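Local coordinates for cupin 2, conserved barrel (Desulfitobacterium hafniense, PDB 2OZJ), which is of unknown function but has the conserved beta-barrel of the cupin superfamily and assembles as a dimer, at residues Ile64-Ala69 and Arg101-Gln106; Thr60-Leu65 and Leu86-His91. All coordinates share one frame; numbering follows the deposited sequence. Where two conformers were deposited one is given.

Interaction 1 of 2, residues Ile64-Ala69 and Arg101-Gln106; sequences ILQGEA and RFKMLQ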
loop_
_atom_site.group_PDB
_atom_site.type_symbol
_atom_site.label_atom_id
_atom_site.label_comp_id
_atom_site.label_asym_id
_atom_site.label_seq_id
_atom_site.Cartn_x
_atom_site.Cartn_y
_atom_site.Cartn_z
ATOM N N ILE A 64 -2.476 -7.992 -2.399
ATOM C CA ILE A 64 -2.961 -9.118 -1.618
ATOM C C ILE A 64 -2.131 -9.242 -0.343
ATOM O O ILE A 64 -0.915 -9.314 -0.404
ATOM C CB ILE A 64 -2.935 -10.433 -2.402
ATOM C CG1 ILE A 64 -3.625 -10.259 -3.739
ATOM C CG2 ILE A 64 -3.636 -11.558 -1.591
ATOM C CD1 ILE A 64 -5.032 -9.801 -3.645
ATOM N N LEU A 65 -2.793 -9.228 0.806
ATOM C CA LEU A 65 -2.113 -9.260 2.085
ATOM C C LEU A 65 -1.998 -10.688 2.623
ATOM O O LEU A 65 -1.014 -11.048 3.270
ATOM C CB LEU A 65 -2.854 -8.395 3.099
ATOM C CG LEU A 65 -3.029 -6.931 2.706
ATOM C CD1 LEU A 65 -3.870 -6.227 3.753
ATOM C CD2 LEU A 65 -1.684 -6.227 2.488
ATOM N N GLN A 66 -3.008 -11.506 2.358
ATOM C CA GLN A 66 -3.106 -12.827 2.929
ATOM C C GLN A 66 -4.112 -13.577 2.081
ATOM O O GLN A 66 -5.063 -12.999 1.585
ATOM C CB GLN A 66 -3.600 -12.675 4.359
ATOM C CG GLN A 66 -3.491 -13.870 5.253
ATOM C CD GLN A 66 -4.169 -13.606 6.600
ATOM O OE1 GLN A 66 -3.724 -12.761 7.389
ATOM N NE2 GLN A 66 -5.267 -14.321 6.859
ATOM N N GLY A 67 -3.907 -14.867 1.899
ATOM C CA GLY A 67 -4.809 -15.670 1.081
ATOM C C GLY A 67 -4.573 -15.489 -0.400
ATOM O O GLY A 67 -3.635 -14.811 -0.829
ATOM N N GLU A 68 -5.415 -16.132 -1.184
ATOM C CA GLU A 68 -5.331 -16.095 -2.630
ATOM C C GLU A 68 -6.617 -15.546 -3.202
ATOM O O GLU A 68 -7.685 -15.660 -2.578
ATOM C CB GLU A 68 -5.087 -17.496 -3.164
ATOM C CG GLU A 68 -3.754 -18.026 -2.763
ATOM C CD GLU A 68 -3.508 -19.384 -3.317
ATOM O OE1 GLU A 68 -3.219 -19.501 -4.530
ATOM O OE2 GLU A 68 -3.611 -20.329 -2.521
ATOM N N ALA A 69 -6.501 -14.967 -4.391
ATOM C CA ALA A 69 -7.612 -14.333 -5.083
ATOM C C ALA A 69 -7.464 -14.535 -6.591
ATOM O O ALA A 69 -6.427 -15.000 -7.075
ATOM C CB ALA A 69 -7.663 -12.837 -4.750
ATOM N N ARG A 101 -10.508 -17.753 1.753
ATOM C CA ARG A 101 -10.434 -16.483 2.454
ATOM C C ARG A 101 -9.226 -15.660 1.982
ATOM O O ARG A 101 -8.184 -16.205 1.644
ATOM C CB ARG A 101 -10.312 -16.708 3.960
ATOM C CG ARG A 101 -11.548 -17.310 4.603
ATOM C CD ARG A 101 -11.179 -18.357 5.647
ATOM N NE ARG A 101 -11.058 -17.781 6.984
ATOM C CZ ARG A 101 -11.906 -18.005 7.993
ATOM N NH1 ARG A 101 -12.971 -18.807 7.864
ATOM N NH2 ARG A 101 -11.674 -17.424 9.165
ATOM N N PHE A 102 -9.384 -14.352 1.909
ATOM C CA PHE A 102 -8.244 -13.473 1.643
ATOM C C PHE A 102 -8.474 -12.070 2.206
ATOM O O PHE A 102 -9.587 -11.690 2.562
ATOM C CB PHE A 102 -7.861 -13.433 0.132
ATOM C CG PHE A 102 -8.725 -12.548 -0.691
ATOM C CD1 PHE A 102 -10.057 -12.861 -0.897
ATOM C CD2 PHE A 102 -8.209 -11.379 -1.241
ATOM C CE1 PHE A 102 -10.872 -12.038 -1.638
ATOM C CE2 PHE A 102 -9.020 -10.559 -1.977
ATOM C CZ PHE A 102 -10.346 -10.873 -2.173
ATOM N N LYS A 103 -7.372 -11.331 2.288
ATOM C CA LYS A 103 -7.361 -9.980 2.717
ATOM C C LYS A 103 -6.609 -9.163 1.680
ATOM O O LYS A 103 -5.585 -9.613 1.144
ATOM C CB LYS A 103 -6.631 -9.851 4.039
ATOM C CG LYS A 103 -7.243 -10.604 5.199
ATOM C CD LYS A 103 -6.345 -10.483 6.428
ATOM C CE LYS A 103 -6.841 -11.357 7.585
ATOM N NZ LYS A 103 -5.934 -11.263 8.769
HETATM N N MSE A 104 -7.112 -7.980 1.360
HETATM C CA MSE A 104 -6.411 -7.094 0.432
HETATM C C MSE A 104 -6.487 -5.627 0.812
HETATM O O MSE A 104 -7.402 -5.186 1.504
HETATM C CB MSE A 104 -6.974 -7.262 -0.979
HETATM C CG MSE A 104 -8.358 -6.734 -1.117
HETATM SE SE MSE A 104 -9.009 -6.752 -2.920
HETATM C CE MSE A 104 -10.842 -6.456 -2.435
ATOM N N LEU A 105 -5.519 -4.868 0.300
ATOM C CA LEU A 105 -5.536 -3.410 0.295
ATOM C C LEU A 105 -5.924 -2.948 -1.096
ATOM O O LEU A 105 -5.406 -3.454 -2.077
ATOM C CB LEU A 105 -4.141 -2.876 0.636
ATOM C CG LEU A 105 -3.888 -1.368 0.528
ATOM C CD1 LEU A 105 -4.579 -0.619 1.625
ATOM C CD2 LEU A 105 -2.388 -1.126 0.539
ATOM N N GLN A 106 -6.819 -1.966 -1.162
ATOM C CA GLN A 106 -7.205 -1.349 -2.424
ATOM C C GLN A 106 -6.890 0.139 -2.337
ATOM O O GLN A 106 -7.190 0.787 -1.329
ATOM C CB GLN A 106 -8.701 -1.532 -2.658
ATOM C CG GLN A 106 -9.257 -0.773 -3.856
ATOM C CD GLN A 106 -10.709 -1.149 -4.184
ATOM O OE1 GLN A 106 -11.221 -2.160 -3.717
ATOM N NE2 GLN A 106 -11.359 -0.323 -4.993
HETATM O O HOH W 1 -7.199 -18.088 0.416
#
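A classic beta bulge in the cupin barrel joins Leu-65 and Gln-66 to Lys-103, just where the chain turns a corner out of strand 60-65 toward strand 68-73. Lys-103 O takes the N-H of Leu-65 at 2.8 Å and, weakly, that of Gln-66; Lys-103 N returns a bond to Gln-66 O at 2.9 Å. Beyond the backbone the Gln-66 and Lys-103 side chains run side by side, both extended. With CG of Gln-66 anti to the backbone N (chi1 -167°), its amide lies against the lysine end, and Lys-103 NZ meets Gln-66 OE1 at 3.0 Å from above the carbonyl plane, while also bonding to Ala-17 O. With only a methyl at Gln-66, as in alanine, the ammonium is likely to lose one of its acceptors and the lysine methylenes the chain alongside them. Gly-67 passes so close to Arg-101 O and Phe-102 that a CB there would clash. On the barrel's inner side, Ile-64 CD1 packs on Met-104 CB, and Phe-45 meets the Phe-102 ring edge-to-face. Ala-69, already past the corner, lies over one face of that ring in a CH-pi contact, its CB 4.0 Å from the Phe-102 centroid.

Interaction 2 of 2, residues Thr60-Leu65 and Leu86-His91; sequences TLYLIL and LMVPAH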
loop_
_atom_site.group_PDB
_atom_site.type_symbol
_atom_site.label_atom_id
_atom_site.label_comp_id
_atom_site.label_asym_id
_atom_site.label_seq_id
_atom_site.Cartn_x
_atom_site.Cartn_y
_atom_site.Cartn_z
ATOM N N THR A 60 -6.792 1.869 -10.076
ATOM C CA THR A 60 -6.819 1.130 -8.829
ATOM C C THR A 60 -5.623 0.240 -8.736
ATOM O O THR A 60 -5.218 -0.342 -9.732
ATOM C CB THR A 60 -8.053 0.236 -8.772
ATOM O OG1 THR A 60 -9.190 1.073 -8.907
ATOM C CG2 THR A 60 -8.137 -0.505 -7.446
ATOM N N LEU A 61 -5.007 0.169 -7.569
ATOM C CA LEU A 61 -4.058 -0.906 -7.282
ATOM C C LEU A 61 -4.601 -1.793 -6.179
ATOM O O LEU A 61 -5.083 -1.322 -5.143
ATOM C CB LEU A 61 -2.670 -0.394 -6.914
ATOM C CG LEU A 61 -2.250 0.075 -5.513
ATOM C CD1 LEU A 61 -2.184 -1.088 -4.492
ATOM C CD2 LEU A 61 -0.894 0.767 -5.559
ATOM N N TYR A 62 -4.480 -3.080 -6.423
ATOM C CA TYR A 62 -4.830 -4.150 -5.466
ATOM C C TYR A 62 -3.522 -4.794 -4.956
ATOM O O TYR A 62 -2.623 -5.138 -5.740
ATOM C CB TYR A 62 -5.662 -5.228 -6.129
ATOM C CG TYR A 62 -7.001 -4.773 -6.566
ATOM C CD1 TYR A 62 -7.978 -4.533 -5.636
ATOM C CD2 TYR A 62 -7.306 -4.578 -7.902
ATOM C CE1 TYR A 62 -9.231 -4.107 -6.016
ATOM C CE2 TYR A 62 -8.581 -4.141 -8.292
ATOM C CZ TYR A 62 -9.523 -3.914 -7.339
ATOM O OH TYR A 62 -10.786 -3.489 -7.683
ATOM N N LEU A 63 -3.442 -4.979 -3.648
ATOM C CA LEU A 63 -2.319 -5.645 -2.991
ATOM C C LEU A 63 -2.860 -6.744 -2.100
ATOM O O LEU A 63 -3.646 -6.472 -1.187
ATOM C CB LEU A 63 -1.467 -4.691 -2.171
ATOM C CG LEU A 63 -0.338 -5.301 -1.320
ATOM C CD1 LEU A 63 0.889 -5.846 -2.111
ATOM C CD2 LEU A 63 0.145 -4.175 -0.357
ATOM N N ILE A 64 -2.476 -7.992 -2.399
ATOM C CA ILE A 64 -2.961 -9.118 -1.618
ATOM C C ILE A 64 -2.131 -9.242 -0.343
ATOM O O ILE A 64 -0.915 -9.314 -0.404
ATOM C CB ILE A 64 -2.935 -10.433 -2.402
ATOM C CG1 ILE A 64 -3.625 -10.259 -3.739
ATOM C CG2 ILE A 64 -3.636 -11.558 -1.591
ATOM C CD1 ILE A 64 -5.032 -9.801 -3.645
ATOM N N LEU A 65 -2.793 -9.228 0.806
ATOM C CA LEU A 65 -2.113 -9.260 2.085
ATOM C C LEU A 65 -1.998 -10.688 2.623
ATOM O O LEU A 65 -1.014 -11.048 3.270
ATOM C CB LEU A 65 -2.854 -8.395 3.099
ATOM C CG LEU A 65 -3.029 -6.931 2.706
ATOM C CD1 LEU A 65 -3.870 -6.227 3.753
ATOM C CD2 LEU A 65 -1.684 -6.227 2.488
ATOM N N LEU A 86 -1.389 -5.749 -8.390
ATOM C CA LEU A 86 -1.864 -5.576 -9.758
ATOM C C LEU A 86 -2.569 -4.242 -9.861
ATOM O O LEU A 86 -3.348 -3.895 -8.975
ATOM C CB LEU A 86 -2.838 -6.698 -10.160
ATOM C CG LEU A 86 -3.073 -6.856 -11.676
ATOM C CD1 LEU A 86 -1.848 -7.361 -12.467
ATOM C CD2 LEU A 86 -4.231 -7.805 -11.925
HETATM N N MSE A 87 -2.282 -3.493 -10.923
HETATM C CA MSE A 87 -2.949 -2.236 -11.200
HETATM C C MSE A 87 -3.994 -2.461 -12.276
HETATM O O MSE A 87 -3.713 -3.060 -13.313
HETATM C CB MSE A 87 -1.946 -1.184 -11.668
HETATM C CG MSE A 87 -2.501 0.253 -11.594
HETATM SE SE MSE A 87 -3.483 0.789 -13.127
HETATM C CE MSE A 87 -2.141 1.704 -14.157
ATOM N N VAL A 88 -5.217 -2.019 -11.983
ATOM C CA VAL A 88 -6.331 -2.105 -12.927
ATOM C C VAL A 88 -6.720 -0.681 -13.341
ATOM O O VAL A 88 -7.151 0.110 -12.503
ATOM C CB VAL A 88 -7.537 -2.879 -12.306
ATOM C CG1 VAL A 88 -8.700 -2.929 -13.265
ATOM C CG2 VAL A 88 -7.115 -4.304 -11.877
ATOM N N PRO A 89 -6.534 -0.338 -14.621
ATOM C CA PRO A 89 -6.737 1.055 -15.037
ATOM C C PRO A 89 -8.190 1.509 -15.020
ATOM O O PRO A 89 -9.098 0.689 -15.106
ATOM C CB PRO A 89 -6.154 1.101 -16.460
ATOM C CG PRO A 89 -6.129 -0.298 -16.925
ATOM C CD PRO A 89 -6.037 -1.183 -15.730
ATOM N N ALA A 90 -8.382 2.818 -14.873
ATOM C CA ALA A 90 -9.683 3.463 -14.990
ATOM C C ALA A 90 -10.484 2.885 -16.133
ATOM O O ALA A 90 -9.979 2.701 -17.244
ATOM C CB ALA A 90 -9.524 4.967 -15.205
ATOM N N HIS A 91 -11.745 2.597 -15.841
ATOM C CA HIS A 91 -12.718 2.107 -16.809
ATOM C C HIS A 91 -12.532 0.665 -17.289
ATOM O O HIS A 91 -13.252 0.223 -18.162
ATOM C CB HIS A 91 -12.837 3.088 -18.003
ATOM C CG HIS A 91 -13.283 4.459 -17.593
ATOM N ND1 HIS A 91 -12.491 5.581 -17.723
ATOM C CD2 HIS A 91 -14.427 4.876 -17.000
ATOM C CE1 HIS A 91 -13.140 6.634 -17.258
ATOM N NE2 HIS A 91 -14.313 6.232 -16.807
HETATM O O HOH W 2 -9.727 1.153 -11.813
#
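Val-88 O is gripped twice, by the backbone N-H of Thr-60 at 3.0 Å and by a water at 2.9 Å that also accepts from Thr-60 OG1, itself hydrogen-bonded to Thr-108 OG1 as well. The pairing is antiparallel, joining strands 60-65 and 84-88 in the larger sheet of the cupin barrel. Thr-60 with Val-88 and Tyr-62 with Leu-86 are hydrogen-bonded pairs; between them Leu-61 and Met-87 form a non-hydrogen-bonded pair with CA atoms 4.3 Å apart. The bond from Tyr-62 N to Leu-86 O is almost straight, 176° at the hydrogen. Met-87, a selenomethionine, has CG anti to its own N (chi1 -164°), which lays CG 3.3 Å from Thr-60 O, the carbonyl that accepts from Val-88 N. On its side of the sheet, Leu-61, in one of its two conformers, packs on Leu-5 of the second subunit; that subunit also makes backbone hydrogen bonds to Met-87. On the opposite face of the sheet from Leu-61 and Met-87, Thr-60 CG2 sits over one face of the Tyr-62 ring, toward the rim. Tyr-62 OH bonds to His-94 NE2, and Val-88 CG2 lies in the ring plane at the edge, 3.9 Å from Tyr-62 CE2.

Strand 60-65 is the element common to both contacts: strand 102-109 lies along one edge of it and strand 84-88 along the other, so the interactions are successive seams of one antiparallel sheet, their centres about 12 Å apart. Interaction 2 is wholly buried and regular, its polar bonds nearly all backbone, and it also packs against the second subunit, notably through Leu-61 and Met-87. Interaction 1 is only partly buried, breaks register at the barrel corner, and adds an amide-ammonium bond; no other chain of the assembly touches its segments. They meet directly where Leu-105 N probably bonds to Leu-63 O, at 2.9 Å, and, in one of the two conformers of Met-104, where its selenium packs on the ring of Tyr-62.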